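2-dehydropantoate 2-reductase (Porphyromonas gingivalis, PDB 2QYT) probably catalyses the NADPH-dependent reduction of ketopantoate to pantoate, the second of two steps from 3-methyl-2-oxobutanoate to (R)-pantoate in pantothenate biosynthesis. Local coordinates at residues L233-E239 with V299-Y304. Residues are numbered along the deposited sequence; the frame is centred on the assembly and turned at random.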
# COMPACT_ATOMS: atom_id res chain seq x y z
N LEU A 233 23.40 -1.60 3.90
CA LEU A 233 22.14 -1.10 3.33
C LEU A 233 21.17 -0.63 4.43
O LEU A 233 20.52 0.42 4.31
CB LEU A 233 21.49 -2.21 2.47
CG LEU A 233 21.45 -2.15 0.94
CD1 LEU A 233 22.66 -1.49 0.27
CD2 LEU A 233 21.20 -3.51 0.34
N LEU A 234 21.09 -1.41 5.50
CA LEU A 234 20.24 -1.09 6.63
C LEU A 234 20.64 0.25 7.28
O LEU A 234 19.78 1.10 7.54
CB LEU A 234 20.28 -2.24 7.63
CG LEU A 234 19.11 -3.25 7.80
CD1 LEU A 234 17.95 -3.15 6.82
CD2 LEU A 234 19.61 -4.72 7.91
N GLU A 235 21.93 0.44 7.47
CA GLU A 235 22.49 1.65 8.09
C GLU A 235 22.31 2.87 7.20
O GLU A 235 22.05 3.97 7.70
CB GLU A 235 23.97 1.48 8.42
CG GLU A 235 24.28 0.59 9.63
CD GLU A 235 25.78 0.53 9.96
OE1 GLU A 235 26.12 0.07 11.08
OE2 GLU A 235 26.62 0.94 9.10
N GLU A 236 22.43 2.65 5.89
CA GLU A 236 22.32 3.71 4.90
C GLU A 236 20.88 4.29 4.81
O GLU A 236 20.69 5.50 4.97
CB GLU A 236 22.82 3.23 3.54
CG GLU A 236 24.31 3.42 3.35
CD GLU A 236 24.82 2.87 2.04
OE1 GLU A 236 24.00 2.59 1.14
OE2 GLU A 236 26.07 2.73 1.91
N VAL A 237 19.91 3.41 4.55
CA VAL A 237 18.50 3.77 4.52
C VAL A 237 18.08 4.39 5.85
O VAL A 237 17.30 5.35 5.87
CB VAL A 237 17.56 2.54 4.08
CG1 VAL A 237 17.27 1.57 5.23
CG2 VAL A 237 16.24 3.05 3.42
N ALA A 238 18.61 3.87 6.95
CA ALA A 238 18.30 4.38 8.29
C ALA A 238 18.87 5.77 8.50
O ALA A 238 18.18 6.65 9.02
CB ALA A 238 18.76 3.44 9.38
N GLU A 239 20.12 5.97 8.07
CA GLU A 239 20.78 7.28 8.06
C GLU A 239 20.01 8.29 7.20
O GLU A 239 19.84 9.44 7.61
CB GLU A 239 22.23 7.16 7.56
CG GLU A 239 23.11 8.39 7.81
CD GLU A 239 24.53 8.24 7.28
OE1 GLU A 239 24.86 7.19 6.66
OE2 GLU A 239 25.33 9.18 7.48
N VAL A 299 23.89 13.26 2.17
CA VAL A 299 24.32 12.03 2.85
C VAL A 299 24.97 11.04 1.87
O VAL A 299 24.37 10.63 0.86
CB VAL A 299 23.14 11.32 3.58
CG1 VAL A 299 23.66 10.21 4.47
CG2 VAL A 299 22.32 12.29 4.42
N ASP A 300 26.21 10.64 2.16
CA ASP A 300 26.87 9.63 1.34
C ASP A 300 26.32 8.23 1.64
O ASP A 300 26.28 7.80 2.80
CB ASP A 300 28.39 9.67 1.51
CG ASP A 300 29.14 9.06 0.32
OD1 ASP A 300 30.40 8.94 0.39
OD2 ASP A 300 28.47 8.72 -0.69
N LEU A 301 25.86 7.55 0.60
CA LEU A 301 25.38 6.17 0.72
C LEU A 301 26.06 5.34 -0.35
O LEU A 301 25.46 5.10 -1.40
CB LEU A 301 23.86 6.06 0.56
CG LEU A 301 22.89 7.01 1.26
CD1 LEU A 301 21.47 6.63 0.86
CD2 LEU A 301 23.03 6.98 2.78
N PRO A 302 27.31 4.91 -0.10
CA PRO A 302 28.10 4.18 -1.09
C PRO A 302 27.51 2.84 -1.54
O PRO A 302 27.53 2.55 -2.74
CB PRO A 302 29.46 3.98 -0.40
CG PRO A 302 29.20 4.17 1.05
CD PRO A 302 28.07 5.14 1.15
N MSE A 303 26.99 2.03 -0.62
CA MSE A 303 26.43 0.71 -0.95
C MSE A 303 25.20 0.79 -1.86
O MSE A 303 25.11 0.05 -2.84
CB MSE A 303 26.08 -0.06 0.32
CG MSE A 303 25.88 -1.58 0.13
SE MSE A 303 27.48 -2.57 -0.51
CE MSE A 303 28.81 -2.02 0.82
N TYR A 304 24.25 1.66 -1.50
CA TYR A 304 23.10 1.92 -2.36
C TYR A 304 23.53 2.43 -3.74
O TYR A 304 22.99 1.99 -4.75
CB TYR A 304 22.16 2.92 -1.71
CG TYR A 304 20.99 2.29 -1.01
CD1 TYR A 304 21.04 2.00 0.35
CD2 TYR A 304 19.82 1.97 -1.71
CE1 TYR A 304 19.97 1.41 1.01
CE2 TYR A 304 18.73 1.38 -1.06
CZ TYR A 304 18.81 1.10 0.29
OH TYR A 304 17.74 0.53 0.92
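The carboxylate of Glu236 accepts hydrogen bonds from two backbone amides in the first turn of helix 302-309. Tyr304 N donates to Glu236 OE1 over 2.8 Å, with an N-H...O angle of 159°. Met303 N donates to Glu236 OE2, also over 2.8 Å. Both oxygens use their syn lone pairs, so the two bonds together fix the rotation of the group. Beyond CG the glutamate chain is extended (chi2 177°), which carries its carboxylate to the helix start just after the N-cap residue Leu301. There the helix dipole would probably favour the charged form. Glu236 OE1 also lies at the edge of the Tyr304 ring, 3.1 Å from Tyr304 CD1.

Apolar contacts flank this grip. Leu233 CD1 lies over one face of the Tyr304 ring, but its 3.2 Å to CG of Met303, which is modelled as selenomethionine, is too short for an ordinary carbon contact and leaves the methyl's exact placement doubtful. Leu301 CD2 rests 3.8 Å from Glu236 CG.

Separately, the Val299 CG1 methyl lies against the carboxylate of Glu239, 3.5 Å from Glu239 CD.

The contact joins the start of helix 302-309 to helix 227-244 in the ketopantoate reductase C-terminal domain. Val290 and Ala294 of helix 288-296 pack on Leu301, while Ser206 of helix 194-215 hydrogen-bonds Tyr304 OH.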